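Local coordinates for protein beta-lactamase II (PDB 6V72) that probably hydrolyses the amide bond of beta-lactam antibiotics with the help of zinc, as a class B metallo-beta-lactamase of the periplasm, at residues 49-54 against 224-229; 184-189 against 232-237; 192-197 against 240-245. All blocks are in the same frame, centred on the assembly; numbering follows the deposited sequence. Where two conformers were deposited one is given.

Interaction 1. Residues 49-54 against 224-229; sequences IPSNGL and MSHSPP
His226 and Pro50 meet where the two halves of the metallo-beta-lactamase alpha-beta/beta-alpha sandwich come together. The strand that holds 49-54 belongs to the large mixed sheet. Residues 224-229 form the loop that leaves strand 221-223 of the smaller sheet. The imidazole of His226 turns its ND1 edge to the strand. ND1 donates to Pro50 O over 2.7 Å, and the N-H points almost straight at the oxygen (172°). Pro50 O lies in the ring plane, and ND1 lies in the plane of the Pro50 carbonyl. The two flat groups therefore meet edge on, and this bond should hold the ring in its rotation. CG of His226 is anti to the carbonyl carbon (chi1 -63°), which swings the ring back to the strand although its CB starts off pointing away. Ser225 CB lies over one face of the ring, offset toward the rim. ND1 is taken up by Pro50, so NE2 is the ring nitrogen left for metal. His226 is a zinc ligand in another structure of this protein, but no zinc is bound to this chain here. Pro50 also lays CG of its pyrrolidine ring near His226 O, at 3.6 Å. The next link is between backbones: Asn52 N donates to Ser225 O at 2.8 Å. The same oxygen receives a CA-H contact from Ser51. The Asn52 side chain runs over the loop, with CB 3.4 Å from Met224 O, and its amide end lies among the carbonyls of Met224 and Ser227. On the strand's other edge, Ser51 pairs with Thr39 of strand 34-41. A water closes the junction: it donates to Asn52 O at 2.8 Å and accepts from Ser225 OG at 2.7 Å.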
loop_
_atom_site.group_PDB
_atom_site.type_symbol
_atom_site.label_atom_id
_atom_site.label_comp_id
_atom_site.label_asym_id
_atom_site.label_seq_id
_atom_site.Cartn_x
_atom_site.Cartn_y
_atom_site.Cartn_z
ATOM N N ILE A 49 7.038 -11.524 -7.583
ATOM C CA ILE A 49 6.920 -11.200 -6.162
ATOM C C ILE A 49 7.050 -12.496 -5.373
ATOM O O ILE A 49 6.356 -13.470 -5.688
ATOM C CB ILE A 49 5.581 -10.511 -5.838
ATOM C CG1 ILE A 49 5.417 -9.230 -6.663
ATOM C CG2 ILE A 49 5.466 -10.220 -4.336
ATOM C CD1 ILE A 49 4.381 -8.281 -6.099
ATOM N N PRO A 50 7.903 -12.554 -4.356
ATOM C CA PRO A 50 8.044 -13.794 -3.594
ATOM C C PRO A 50 6.943 -13.975 -2.562
ATOM O O PRO A 50 6.409 -13.015 -2.004
ATOM C CB PRO A 50 9.399 -13.620 -2.893
ATOM C CG PRO A 50 9.475 -12.101 -2.677
ATOM C CD PRO A 50 8.839 -11.499 -3.905
ATOM N N SER A 51 6.608 -15.242 -2.322
ATOM C CA SER A 51 5.862 -15.651 -1.143
ATOM C C SER A 51 6.674 -16.726 -0.441
ATOM O O SER A 51 7.127 -17.681 -1.096
ATOM C CB SER A 51 4.452 -16.164 -1.501
ATOM O OG SER A 51 3.716 -16.446 -0.314
ATOM N N ASN A 52 6.908 -16.537 0.866
ATOM C CA ASN A 52 7.712 -17.440 1.684
ATOM C C ASN A 52 6.856 -18.153 2.722
ATOM O O ASN A 52 5.994 -17.536 3.352
ATOM C CB ASN A 52 8.801 -16.704 2.471
ATOM C CG ASN A 52 9.652 -15.802 1.622
ATOM O OD1 ASN A 52 9.895 -14.632 1.990
ATOM N ND2 ASN A 52 10.127 -16.304 0.522
ATOM N N GLY A 53 7.170 -19.418 2.959
ATOM C CA GLY A 53 6.649 -20.138 4.095
ATOM C C GLY A 53 7.702 -21.084 4.637
ATOM O O GLY A 53 8.869 -20.985 4.241
ATOM N N LEU A 54 7.329 -21.998 5.539
ATOM C CA LEU A 54 8.310 -22.876 6.170
ATOM C C LEU A 54 7.916 -24.330 6.001
ATOM O O LEU A 54 6.746 -24.662 5.823
ATOM C CB LEU A 54 8.466 -22.598 7.680
ATOM C CG LEU A 54 8.772 -21.161 8.116
ATOM C CD1 LEU A 54 8.783 -21.059 9.631
ATOM C CD2 LEU A 54 10.096 -20.736 7.524
HETATM N N MSE A 224 9.528 -13.734 7.052
HETATM C CA MSE A 224 8.230 -13.125 6.752
HETATM C C MSE A 224 7.738 -13.495 5.367
HETATM O O MSE A 224 8.481 -14.116 4.605
HETATM C CB MSE A 224 8.298 -11.599 6.916
HETATM C CG MSE A 224 9.146 -10.895 5.857
HETATM SE SE MSE A 224 10.084 -9.360 6.611
HETATM C CE MSE A 224 11.590 -10.369 7.368
ATOM N N SER A 225 6.491 -13.127 5.037
ATOM C CA SER A 225 5.850 -13.694 3.849
ATOM C C SER A 225 6.427 -13.162 2.547
ATOM O O SER A 225 6.495 -13.907 1.567
ATOM C CB SER A 225 4.344 -13.453 3.873
ATOM O OG SER A 225 3.726 -14.266 4.866
ATOM N N HIS A 226 6.855 -11.901 2.490
ATOM C CA HIS A 226 7.151 -11.345 1.174
ATOM C C HIS A 226 8.523 -10.689 1.077
ATOM O O HIS A 226 8.773 -9.909 0.145
ATOM C CB HIS A 226 6.034 -10.387 0.770
ATOM C CG HIS A 226 4.714 -11.070 0.634
ATOM N ND1 HIS A 226 4.480 -12.039 -0.320
ATOM C CD2 HIS A 226 3.574 -10.969 1.356
ATOM C CE1 HIS A 226 3.240 -12.481 -0.200
ATOM N NE2 HIS A 226 2.670 -11.849 0.811
ATOM N N SER A 227 9.418 -10.984 2.011
ATOM C CA SER A 227 10.787 -10.499 1.994
ATOM C C SER A 227 11.683 -11.598 2.549
ATOM O O SER A 227 11.218 -12.460 3.294
ATOM C CB SER A 227 10.947 -9.216 2.825
ATOM O OG SER A 227 10.235 -8.140 2.251
ATOM N N PRO A 228 12.961 -11.599 2.189
ATOM C CA PRO A 228 13.879 -12.638 2.711
ATOM C C PRO A 228 14.181 -12.455 4.190
ATOM O O PRO A 228 13.969 -11.373 4.761
ATOM C CB PRO A 228 15.142 -12.461 1.851
ATOM C CG PRO A 228 14.992 -11.167 1.178
ATOM C CD PRO A 228 13.558 -10.812 1.101
ATOM N N PRO A 229 14.674 -13.500 4.855
ATOM C CA PRO A 229 14.922 -13.407 6.298
ATOM C C PRO A 229 16.001 -12.393 6.618
ATOM O O PRO A 229 16.961 -12.198 5.866
ATOM C CB PRO A 229 15.385 -14.814 6.692
ATOM C CG PRO A 229 15.157 -15.675 5.527
ATOM C CD PRO A 229 14.971 -14.834 4.313
HETATM O O HOH W 1 3.423 -16.748 3.972
#

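Interaction 2. Residues 184-189 against 232-237; sequences CMIKAG and RKAIER
Arg237 reaches from the C-terminal helix over the backbone of Gly189. Its CB points to the loop and lies 3.6 Å from Gly189 O. CG stands anti to the backbone N (chi1 175°) and comes equally near Ala188 O. The chain then bends at chi2 and chi3, which folds the guanidinium back over the glycine. NE stays in range of Gly189 O at 3.8 Å. CZ is nearer, at 3.4 Å, with the oxygen above the centre of one guanidinium face. Gly189 O thus meets the flat face and not an N-H. At the tip, NH2 donates to Ala191 O, further along the same loop. Phe46 of the second subunit also packs on Arg237.

Lys233 runs past the same oxygen. Its extended chain brings CD and CE each to 3.6 Å from Gly189 O. Away from these two side chains, on the Ile186 side, Ala234 CB lies against Lys187 O and touches Ile186 CG2 at 3.9 Å. Ile186 continues into a core with Phe212 of helix 205-215 and Ile222 of strand 221-223. The contact joins the loop after strand 179-181 to the start of helix 233-243. Glu230 and Thr238 add hydrogen bonds to the backbone N of Gly189 and Lys187.

Lys187 turns its end away and donates from NZ to Cys184 O at 2.7 Å. Cys184 itself binds zinc in another structure of this protein. Across the contact itself, packing does the work. A positive guanidinium over a carbonyl oxygen should be electrostatically favourable even without a direct bond.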
loop_
_atom_site.group_PDB
_atom_site.type_symbol
_atom_site.label_atom_id
_atom_site.label_comp_id
_atom_site.label_asym_id
_atom_site.label_seq_id
_atom_site.Cartn_x
_atom_site.Cartn_y
_atom_site.Cartn_z
ATOM N N CYS A 184 2.420 -12.092 7.016
ATOM C CA CYS A 184 2.258 -10.874 6.237
ATOM C C CYS A 184 2.274 -9.620 7.087
ATOM O O CYS A 184 2.204 -8.520 6.533
ATOM C CB CYS A 184 0.962 -10.904 5.439
ATOM S SG CYS A 184 1.031 -11.952 3.932
HETATM N N MSE A 185 2.391 -9.759 8.396
HETATM C CA MSE A 185 2.350 -8.618 9.273
HETATM C C MSE A 185 3.693 -7.883 9.320
HETATM O O MSE A 185 3.734 -6.661 9.457
HETATM C CB MSE A 185 1.931 -9.099 10.647
HETATM C CG MSE A 185 2.117 -8.150 11.765
HETATM SE SE MSE A 185 1.443 -9.133 13.298
HETATM C CE MSE A 185 0.870 -10.791 12.448
ATOM N N ILE A 186 4.787 -8.640 9.197
ATOM C CA ILE A 186 6.140 -8.106 9.325
ATOM C C ILE A 186 6.687 -7.836 7.936
ATOM O O ILE A 186 6.561 -8.682 7.027
ATOM C CB ILE A 186 7.045 -9.078 10.108
ATOM C CG1 ILE A 186 6.485 -9.295 11.519
ATOM C CG2 ILE A 186 8.499 -8.567 10.190
ATOM C CD1 ILE A 186 6.503 -8.034 12.408
ATOM N N LYS A 187 7.257 -6.644 7.764
ATOM C CA LYS A 187 7.862 -6.178 6.528
ATOM C C LYS A 187 9.355 -5.989 6.727
ATOM O O LYS A 187 9.863 -6.009 7.851
ATOM C CB LYS A 187 7.259 -4.844 6.081
ATOM C CG LYS A 187 5.771 -4.785 6.023
ATOM C CD LYS A 187 5.162 -5.937 5.266
ATOM C CE LYS A 187 3.711 -5.621 5.043
ATOM N NZ LYS A 187 2.929 -6.801 4.631
ATOM N N ALA A 188 10.034 -5.698 5.621
ATOM C CA ALA A 188 11.491 -5.690 5.623
ATOM C C ALA A 188 12.026 -4.523 6.444
ATOM O O ALA A 188 11.360 -3.501 6.613
ATOM C CB ALA A 188 12.025 -5.602 4.194
ATOM N N GLY A 189 13.251 -4.698 6.953
ATOM C CA GLY A 189 13.923 -3.670 7.736
ATOM C C GLY A 189 14.172 -2.372 7.004
ATOM O O GLY A 189 14.462 -1.351 7.647
ATOM N N ARG A 232 16.201 -8.438 13.603
ATOM C CA ARG A 232 15.061 -7.794 14.242
ATOM C C ARG A 232 14.799 -6.383 13.730
ATOM O O ARG A 232 13.776 -5.795 14.099
ATOM C CB ARG A 232 15.237 -7.803 15.760
ATOM C CG ARG A 232 15.252 -9.209 16.338
ATOM C CD ARG A 232 15.202 -9.226 17.850
ATOM N NE ARG A 232 13.924 -8.858 18.462
ATOM C CZ ARG A 232 12.975 -9.728 18.785
ATOM N NH1 ARG A 232 11.862 -9.311 19.391
ATOM N NH2 ARG A 232 13.129 -11.017 18.489
ATOM N N LYS A 233 15.672 -5.824 12.886
ATOM C CA LYS A 233 15.339 -4.557 12.241
ATOM C C LYS A 233 14.012 -4.631 11.492
ATOM O O LYS A 233 13.310 -3.622 11.387
ATOM C CB LYS A 233 16.453 -4.119 11.289
ATOM C CG LYS A 233 16.302 -2.649 10.867
ATOM C CD LYS A 233 17.237 -2.250 9.743
ATOM C CE LYS A 233 17.401 -0.736 9.697
ATOM N NZ LYS A 233 18.430 -0.317 8.707
ATOM N N ALA A 234 13.632 -5.811 10.983
ATOM C CA ALA A 234 12.332 -5.937 10.330
ATOM C C ALA A 234 11.200 -5.628 11.300
ATOM O O ALA A 234 10.214 -4.978 10.927
ATOM C CB ALA A 234 12.157 -7.354 9.762
ATOM N N ILE A 235 11.328 -6.076 12.554
ATOM C CA ILE A 235 10.324 -5.745 13.563
ATOM C C ILE A 235 10.346 -4.255 13.859
ATOM O O ILE A 235 9.295 -3.606 13.954
ATOM C CB ILE A 235 10.562 -6.556 14.847
ATOM C CG1 ILE A 235 10.464 -8.057 14.580
ATOM C CG2 ILE A 235 9.581 -6.148 15.923
ATOM C CD1 ILE A 235 10.825 -8.886 15.826
ATOM N N GLU A 236 11.548 -3.695 14.033
ATOM C CA GLU A 236 11.683 -2.281 14.377
ATOM C C GLU A 236 11.069 -1.390 13.308
ATOM O O GLU A 236 10.339 -0.438 13.622
ATOM C CB GLU A 236 13.156 -1.932 14.575
ATOM C CG GLU A 236 13.407 -0.457 14.864
ATOM C CD GLU A 236 14.880 -0.076 14.777
ATOM O OE1 GLU A 236 15.690 -0.636 15.548
ATOM O OE2 GLU A 236 15.228 0.779 13.928
ATOM N N ARG A 237 11.367 -1.675 12.036
ATOM C CA ARG A 237 10.820 -0.858 10.966
ATOM C C ARG A 237 9.321 -1.050 10.846
ATOM O O ARG A 237 8.592 -0.074 10.672
ATOM C CB ARG A 237 11.510 -1.167 9.635
ATOM C CG ARG A 237 10.923 -0.436 8.439
ATOM C CD ARG A 237 11.011 1.086 8.556
ATOM N NE ARG A 237 12.357 1.576 8.835
ATOM C CZ ARG A 237 13.268 1.850 7.897
ATOM N NH1 ARG A 237 14.478 2.305 8.243
ATOM N NH2 ARG A 237 12.979 1.663 6.607
#

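Interaction 3. Residues 192-197 against 240-245; sequences SNLGNL and DLAEEL. With CA (calcium ion), chain B.
Leu194 is the main bump of this contact. It enters the hollow between Leu241, Ala242 and Leu245 at the end of the C-terminal helix. Its CG is anti to the carbonyl carbon (chi1 -67°), which places it 3.8 Å from Leu241 CB. The two leucines slide past each other in opposite directions. CD1 of Leu194 goes deeper. It approaches Leu245 CD1 to 3.8 Å and also lies by the N and CB of Ala242.

Leu241 is the answering bump. It fits against the backbone of the loop, with one methyl on each of two carbonyls. CD1 meets Asn193 O at 3.6 Å, and CD2 meets Ser192 O at 3.7 Å. Leu245, the last residue of the chain, is exposed but still reaches the loop. Its CD2 and Leu197 CD1 meet tip to tip at 3.7 Å. Tyr205 of helix 205-215 packs on Leu194, Leu197 and Ala242 and extends the apolar patch. Phe46 of the second subunit packs on Leu241.

The loop keeps its shape through an Asx turn: Asn193 OD1 accepts from Gly195 N at 2.7 Å, on a lone pair in the carbonyl plane. The backbone N of Asn193 is buried here without a partner in the model.

The helix also carries a calcium ion, clear of the loop. Asp240 OD1 and Glu243 OE1 each bind it at 2.3 Å. A water on the calcium donates to Asp240 O and Glu244 OE2. The other Glu243 oxygen, OE2, forms a salt bridge with Arg210. Altogether this is a small leucine-rich cluster between a loop and a helix end, in the outer helical layer of the metallo-beta-lactamase fold, with a surface calcium site beside it.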
loop_
_atom_site.group_PDB
_atom_site.type_symbol
_atom_site.label_atom_id
_atom_site.label_comp_id
_atom_site.label_asym_id
_atom_site.label_seq_id
_atom_site.Cartn_x
_atom_site.Cartn_y
_atom_site.Cartn_z
ATOM N N SER A 192 9.442 0.988 3.312
ATOM C CA SER A 192 8.928 2.341 3.475
ATOM C C SER A 192 7.418 2.382 3.589
ATOM O O SER A 192 6.858 3.466 3.752
ATOM C CB SER A 192 9.385 3.239 2.318
ATOM O OG SER A 192 9.015 2.691 1.064
ATOM N N ASN A 193 6.744 1.236 3.532
ATOM C CA ASN A 193 5.307 1.209 3.749
ATOM C C ASN A 193 4.922 -0.208 4.150
ATOM O O ASN A 193 5.742 -1.129 4.095
ATOM C CB ASN A 193 4.548 1.693 2.507
ATOM C CG ASN A 193 4.731 0.785 1.329
ATOM O OD1 ASN A 193 4.280 -0.358 1.345
ATOM N ND2 ASN A 193 5.382 1.290 0.279
ATOM N N LEU A 194 3.661 -0.370 4.570
ATOM C CA LEU A 194 3.141 -1.648 5.037
ATOM C C LEU A 194 2.353 -2.371 3.961
ATOM O O LEU A 194 1.584 -3.289 4.271
ATOM C CB LEU A 194 2.274 -1.453 6.281
ATOM C CG LEU A 194 3.048 -0.987 7.512
ATOM C CD1 LEU A 194 2.092 -0.577 8.621
ATOM C CD2 LEU A 194 4.006 -2.078 7.979
ATOM N N GLY A 195 2.527 -1.967 2.708
ATOM C CA GLY A 195 1.851 -2.632 1.629
ATOM C C GLY A 195 0.379 -2.322 1.655
ATOM O O GLY A 195 -0.058 -1.202 1.965
ATOM N N ASN A 196 -0.397 -3.349 1.320
ATOM C CA ASN A 196 -1.837 -3.252 1.180
ATOM C C ASN A 196 -2.500 -3.367 2.549
ATOM O O ASN A 196 -2.483 -4.445 3.175
ATOM C CB ASN A 196 -2.328 -4.337 0.229
ATOM C CG ASN A 196 -3.753 -4.138 -0.152
ATOM O OD1 ASN A 196 -4.529 -3.668 0.653
ATOM N ND2 ASN A 196 -4.113 -4.474 -1.393
ATOM N N LEU A 197 -3.094 -2.254 3.002
ATOM C CA LEU A 197 -3.837 -2.182 4.252
ATOM C C LEU A 197 -5.343 -2.229 4.042
ATOM O O LEU A 197 -6.099 -1.827 4.932
ATOM C CB LEU A 197 -3.455 -0.917 5.022
ATOM C CG LEU A 197 -1.964 -0.912 5.329
ATOM C CD1 LEU A 197 -1.591 0.399 6.007
ATOM C CD2 LEU A 197 -1.582 -2.102 6.228
ATOM N N ASP A 240 7.707 0.951 13.534
ATOM C CA ASP A 240 7.744 2.384 13.247
ATOM C C ASP A 240 6.683 2.759 12.215
ATOM O O ASP A 240 5.987 3.776 12.358
ATOM C CB ASP A 240 9.123 2.787 12.730
ATOM C CG ASP A 240 10.055 3.333 13.823
ATOM O OD1 ASP A 240 9.570 3.869 14.856
ATOM O OD2 ASP A 240 11.286 3.249 13.623
ATOM N N LEU A 241 6.556 1.963 11.150
ATOM C CA LEU A 241 5.545 2.264 10.140
ATOM C C LEU A 241 4.143 2.166 10.727
ATOM O O LEU A 241 3.274 2.998 10.430
ATOM C CB LEU A 241 5.679 1.312 8.949
ATOM C CG LEU A 241 6.940 1.482 8.115
ATOM C CD1 LEU A 241 7.065 0.317 7.131
ATOM C CD2 LEU A 241 6.899 2.833 7.378
ATOM N N ALA A 242 3.903 1.138 11.547
ATOM C CA ALA A 242 2.579 0.945 12.130
ATOM C C ALA A 242 2.219 2.070 13.093
ATOM O O ALA A 242 1.035 2.421 13.219
ATOM C CB ALA A 242 2.520 -0.415 12.838
ATOM N N GLU A 243 3.218 2.652 13.770
ATOM C CA GLU A 243 2.943 3.755 14.690
ATOM C C GLU A 243 2.494 5.016 13.971
ATOM O O GLU A 243 1.919 5.904 14.613
ATOM C CB GLU A 243 4.182 4.062 15.533
ATOM C CG GLU A 243 4.458 2.996 16.582
ATOM C CD GLU A 243 5.860 3.083 17.218
ATOM O OE1 GLU A 243 6.806 3.655 16.600
ATOM O OE2 GLU A 243 6.013 2.559 18.347
ATOM N N GLU A 244 2.714 5.111 12.661
ATOM C CA GLU A 244 2.300 6.278 11.886
ATOM C C GLU A 244 0.912 6.141 11.274
ATOM O O GLU A 244 0.446 7.085 10.614
ATOM C CB GLU A 244 3.316 6.571 10.779
ATOM C CG GLU A 244 4.727 6.859 11.290
ATOM C CD GLU A 244 4.782 7.999 12.312
ATOM O OE1 GLU A 244 4.181 9.071 12.070
ATOM O OE2 GLU A 244 5.443 7.823 13.362
ATOM N N LEU A 245 0.223 5.027 11.507
ATOM C CA LEU A 245 -1.080 4.791 10.872
ATOM C C LEU A 245 -2.184 5.623 11.525
ATOM O O LEU A 245 -2.082 5.984 12.698
ATOM C CB LEU A 245 -1.450 3.309 10.931
ATOM C CG LEU A 245 -0.564 2.399 10.084
ATOM C CD1 LEU A 245 -0.977 0.939 10.266
ATOM C CD2 LEU A 245 -0.663 2.804 8.615
HETATM CA CA CA B . 8.225 5.394 16.000
HETATM O O HOH W 2 7.011 5.689 13.926
#

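Interactions 1 and 2 meet at the zinc site of the enzyme. His226 of interaction 1 and Cys184 of interaction 2 both bind zinc in another structure of this protein, and here His226 NE2 lies 3.5 Å from Cys184 SG. Their centres are about 12 Å apart. Interactions 2 and 3 share helix 233-243 and use successive parts of one loop, with centres about 10 Å apart. They touch where Lys187 CE comes within 3.2 Å of Leu194 O. Interaction 3 is more peripheral. Its nearest atoms are about 8 Å from interaction 1, and its helix end holds calcium. The side chain of Leu197 is still about 5 Å from that of His165, which also binds zinc in another structure.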